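Local atomic coordinates of biphenyl 2,3-Dioxygenase Beta Subunit (Sphingobium yanoikuyae, PDB entry 2GBW), a protein that forms the beta subunit of a ring-hydroxylating dioxygenase, an enzyme type that probably adds both atoms of molecular oxygen to aromatic rings such as biphenyl. Residues B[16-19]-B[20-23]; B[76-79]-B[80-83]. One frame throughout, in Å; residues are numbered along the deposited sequence.

How the interactions relate
From the N terminus the chain first makes interaction 1, within helix 10-28, and much later interaction 2, within the short helix 75-84. Each joins neighbouring turns of a single helix with no residues between its segments, so neither closes a loop; they follow in series and neither nest nor cross. The centres of interaction 1 and interaction 2 lie about 22 Å apart, and the nearest atoms of the two about 9 Å apart, without touching. Helix 32-38 links the two: its Trp35 hydrogen-bonds to Glu23 and packs on Leu78. Residues 16-23 are set against the large curved sheet and other copies of this subunit, whereas residues 76-83 join strand 71-73 and the chain of another protein.

Interaction 1 of 2, residues B[16-19]-B[20-23]; sequences IEAH and YRAE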
loop_
_atom_site.group_PDB
_atom_site.type_symbol
_atom_site.label_atom_id
_atom_site.label_comp_id
_atom_site.label_asym_id
_atom_site.label_seq_id
_atom_site.Cartn_x
_atom_site.Cartn_y
_atom_site.Cartn_z
ATOM N N ILE B 16 4.634 37.102 -4.552
ATOM C CA ILE B 16 3.523 36.157 -4.334
ATOM C C ILE B 16 4.065 34.824 -3.836
ATOM O O ILE B 16 3.549 34.237 -2.912
ATOM C CB ILE B 16 2.702 35.994 -5.631
ATOM C CG1 ILE B 16 1.932 37.272 -5.972
ATOM C CG2 ILE B 16 1.724 34.814 -5.465
ATOM C CD1 ILE B 16 1.307 37.271 -7.442
ATOM N N GLU B 17 5.145 34.331 -4.431
ATOM C CA GLU B 17 5.795 33.130 -3.941
ATOM C C GLU B 17 6.262 33.251 -2.471
ATOM O O GLU B 17 6.117 32.286 -1.680
ATOM C CB GLU B 17 6.969 32.794 -4.849
ATOM C CG GLU B 17 6.497 32.248 -6.211
ATOM C CD GLU B 17 6.886 30.808 -6.509
ATOM O OE1 GLU B 17 6.894 29.944 -5.585
ATOM O OE2 GLU B 17 7.148 30.549 -7.718
ATOM N N ALA B 18 6.881 34.383 -2.133
ATOM C CA ALA B 18 7.335 34.640 -0.787
ATOM C C ALA B 18 6.161 34.673 0.224
ATOM O O ALA B 18 6.266 34.113 1.307
ATOM C CB ALA B 18 8.136 35.950 -0.756
ATOM N N HIS B 19 5.043 35.298 -0.160
ATOM C CA HIS B 19 3.801 35.243 0.589
ATOM C C HIS B 19 3.318 33.789 0.830
ATOM O O HIS B 19 3.014 33.430 1.960
ATOM C CB HIS B 19 2.692 36.021 -0.150
ATOM C CG HIS B 19 1.331 35.851 0.449
ATOM N ND1 HIS B 19 0.870 36.646 1.480
ATOM C CD2 HIS B 19 0.351 34.940 0.203
ATOM C CE1 HIS B 19 -0.337 36.237 1.827
ATOM N NE2 HIS B 19 -0.680 35.221 1.058
ATOM N N TYR B 20 3.255 33.002 -0.234
ATOM C CA TYR B 20 2.861 31.604 -0.129
ATOM C C TYR B 20 3.819 30.783 0.744
ATOM O O TYR B 20 3.372 29.946 1.517
ATOM C CB TYR B 20 2.725 30.979 -1.516
ATOM C CG TYR B 20 1.407 31.230 -2.224
ATOM C CD1 TYR B 20 0.299 31.707 -1.548
ATOM C CD2 TYR B 20 1.276 30.975 -3.577
ATOM C CE1 TYR B 20 -0.902 31.924 -2.207
ATOM C CE2 TYR B 20 0.089 31.184 -4.232
ATOM C CZ TYR B 20 -0.998 31.664 -3.546
ATOM O OH TYR B 20 -2.178 31.874 -4.211
ATOM N N ARG B 21 5.125 31.020 0.634
ATOM C CA ARG B 21 6.116 30.301 1.491
ATOM C C ARG B 21 5.912 30.635 2.956
ATOM O O ARG B 21 5.950 29.744 3.809
ATOM C CB ARG B 21 7.550 30.630 1.029
ATOM C CG ARG B 21 7.951 29.926 -0.263
ATOM C CD ARG B 21 9.466 30.113 -0.584
ATOM N NE ARG B 21 9.882 31.476 -0.848
ATOM C CZ ARG B 21 10.055 32.002 -2.059
ATOM N NH1 ARG B 21 9.818 31.287 -3.144
ATOM N NH2 ARG B 21 10.468 33.252 -2.196
ATOM N N ALA B 22 5.592 31.907 3.245
ATOM C CA ALA B 22 5.332 32.329 4.640
ATOM C C ALA B 22 4.058 31.710 5.171
ATOM O O ALA B 22 3.998 31.311 6.360
ATOM C CB ALA B 22 5.371 33.909 4.785
ATOM N N GLU B 23 3.063 31.623 4.299
ATOM C CA GLU B 23 1.803 30.975 4.611
ATOM C C GLU B 23 2.023 29.518 5.005
ATOM O O GLU B 23 1.607 29.085 6.065
ATOM C CB GLU B 23 0.867 31.063 3.411
ATOM C CG GLU B 23 -0.486 30.442 3.623
ATOM C CD GLU B 23 -1.476 30.833 2.554
ATOM O OE1 GLU B 23 -1.198 30.578 1.373
ATOM O OE2 GLU B 23 -2.522 31.400 2.894
HETATM O O HOH W 1 -2.981 34.026 1.887
#
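Ile16 and Tyr20 lie side by side on the inner surface of their helix, with methyl CG2 of Ile16 over one face of the Tyr20 ring, 4.2 Å from CE2. This is the tight side: Ile16 packs on Val106, Ala108, Leu116 and Val118 of the sheet, while the phenol reaches Asp142 through its OH and has Arg140 as a cation-pi partner. His19 swings CG opposite its own backbone N (chi1 172°), which brings CD2 to 3.7 Å from Tyr20 CD1, the two rings oblique at 52°. Its NE2 meets a water at 2.7 Å, in the plane of the imidazole, and that water donates to Glu23 OE2 at 2.8 Å. Trp35 and Arg156 hold the same OE2, so three groups grip one carboxylate oxygen. His19 has been seen to bind zinc in this protein, although no metal sits on it here. Helix 10-28 is the long helix laid across the strongly curved sheet of the NTF2-like fold, and the backbone bonds of this turn are regular i to i+4 pairs, the shortest from Arg21 N to Glu17 O at 2.8 Å. Its other side is looser and more polar. Arg21 bends at chi3 (-64°) and folds its guanidinium back over Glu17 O and Ala18 N, both on one face and displaced toward its rim. NH1 comes to 3.6 Å from Glu17 CB but stays 4.0 Å from OE1, beyond a salt bridge, so any attraction is probably a loose one. Arg21 also packs on Val106 of the second subunit, and Glu17 on Arg21 of the third. With an alanine here in place of Arg21, the Glu17 carboxylate would probably lose its nearby positive charge and a gap would open against that Val106.

Interaction 2 of 2, residues B[76-79]-B[80-83]; sequences GELK and QRVE
The carbonyl oxygen of Gly76 is gripped twice: by the backbone N of Gln80 at 3.1 Å, and by a water that donates to it at 3.2 Å. The same water accepts from Gln80 NE2 at 2.8 Å, so one residue reaches Gly76 O both directly and through a bridge. Gln80 manages this by turning CG opposite its backbone N (chi1 -179°) and running its chain out extended, which carries NE2 back toward the level of Gly76. The direct bond is bent, its donor 38° above the carbonyl plane. One residue further on, the bond from Arg81 N to Glu77 O is straighter, and the next, from Val82 N to Leu78 O, is the shortest of the turn at 2.8 Å. These i to i+4 bonds belong to helix 75-84, a short helix directly after strand 71-73 in the NTF2-like fold, and its charged side chains make salt bridges to its surroundings, those of Arg81 and Glu83 within the chain and that of Glu77 across to another protein. Arg81 lays CG 3.6 Å from Glu77 O, then extends to Asp73; its CD comes within 4.4 Å of Leu78 CD1. Leu78 and Val82 point their apolar ends to helix 32-38 and Phe173. Glu77 turns back to the backbone N of Asp74 and also pairs with a basic side chain of the other protein's chain, presumably the alpha subunit, whose backbone accepts from Arg81 NH1. On the exposed flank, Lys79 is kinked at chi3 and chi4, and its NZ stops 4.8 Å from Glu83 OE2, a distant attraction at most. Glu83 instead folds CG to within 3.4 Å of Lys79 O, and its OE1 makes a salt bridge with Arg33.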
loop_
_atom_site.group_PDB
_atom_site.type_symbol
_atom_site.label_atom_id
_atom_site.label_comp_id
_atom_site.label_asym_id
_atom_site.label_seq_id
_atom_site.Cartn_x
_atom_site.Cartn_y
_atom_site.Cartn_z
ATOM N N GLY B 76 -15.714 34.459 9.868
ATOM C CA GLY B 76 -16.150 33.939 11.181
ATOM C C GLY B 76 -16.120 32.419 11.318
ATOM O O GLY B 76 -15.869 31.850 12.400
ATOM N N GLU B 77 -16.428 31.752 10.217
ATOM C CA GLU B 77 -16.427 30.302 10.165
ATOM C C GLU B 77 -14.992 29.768 10.085
ATOM O O GLU B 77 -14.671 28.780 10.693
ATOM C CB GLU B 77 -17.292 29.845 8.996
ATOM C CG GLU B 77 -18.767 30.095 9.295
ATOM C CD GLU B 77 -19.656 30.273 8.076
ATOM O OE1 GLU B 77 -19.124 30.374 6.957
ATOM O OE2 GLU B 77 -20.913 30.294 8.261
ATOM N N LEU B 78 -14.108 30.460 9.362
ATOM C CA LEU B 78 -12.697 30.151 9.430
ATOM C C LEU B 78 -12.124 30.348 10.855
ATOM O O LEU B 78 -11.328 29.546 11.319
ATOM C CB LEU B 78 -11.924 31.012 8.411
ATOM C CG LEU B 78 -10.932 30.364 7.487
ATOM C CD1 LEU B 78 -11.415 28.961 6.905
ATOM C CD2 LEU B 78 -10.544 31.386 6.396
ATOM N N LYS B 79 -12.500 31.445 11.525
ATOM C CA LYS B 79 -12.051 31.707 12.887
ATOM C C LYS B 79 -12.426 30.544 13.783
ATOM O O LYS B 79 -11.628 30.093 14.603
ATOM C CB LYS B 79 -12.713 32.992 13.410
ATOM C CG LYS B 79 -12.098 33.562 14.683
ATOM C CD LYS B 79 -12.511 35.038 14.842
ATOM C CE LYS B 79 -11.376 35.925 15.269
ATOM N NZ LYS B 79 -11.086 35.833 16.726
ATOM N N GLN B 80 -13.655 30.069 13.605
ATOM C CA GLN B 80 -14.186 28.931 14.374
ATOM C C GLN B 80 -13.346 27.696 14.116
ATOM O O GLN B 80 -12.941 27.022 15.041
ATOM C CB GLN B 80 -15.666 28.711 13.998
ATOM C CG GLN B 80 -16.378 27.595 14.702
ATOM C CD GLN B 80 -17.557 27.052 13.865
ATOM O OE1 GLN B 80 -17.660 25.865 13.675
ATOM N NE2 GLN B 80 -18.376 27.948 13.290
ATOM N N ARG B 81 -13.068 27.408 12.847
ATOM C CA ARG B 81 -12.210 26.273 12.526
ATOM C C ARG B 81 -10.825 26.400 13.151
ATOM O O ARG B 81 -10.292 25.445 13.626
ATOM C CB ARG B 81 -12.081 26.136 11.019
ATOM C CG ARG B 81 -13.319 25.491 10.363
ATOM C CD ARG B 81 -13.125 25.456 8.866
ATOM N NE ARG B 81 -14.133 24.666 8.141
ATOM C CZ ARG B 81 -14.217 23.328 8.195
ATOM N NH1 ARG B 81 -13.365 22.640 8.903
ATOM N NH2 ARG B 81 -15.148 22.692 7.496
ATOM N N VAL B 82 -10.228 27.588 13.071
ATOM C CA VAL B 82 -8.878 27.826 13.625
ATOM C C VAL B 82 -8.776 27.547 15.138
ATOM O O VAL B 82 -7.817 26.936 15.585
ATOM C CB VAL B 82 -8.358 29.223 13.241
ATOM C CG1 VAL B 82 -7.314 29.740 14.241
ATOM C CG2 VAL B 82 -7.827 29.156 11.777
ATOM N N GLU B 83 -9.782 27.935 15.909
ATOM C CA GLU B 83 -9.768 27.682 17.366
ATOM C C GLU B 83 -9.843 26.218 17.800
ATOM O O GLU B 83 -9.230 25.843 18.800
ATOM C CB GLU B 83 -10.836 28.497 18.065
ATOM C CG GLU B 83 -10.678 30.005 17.840
ATOM C CD GLU B 83 -9.320 30.585 18.323
ATOM O OE1 GLU B 83 -8.638 29.933 19.151
ATOM O OE2 GLU B 83 -8.939 31.699 17.874
HETATM O O HOH W 2 -18.669 30.687 13.463
#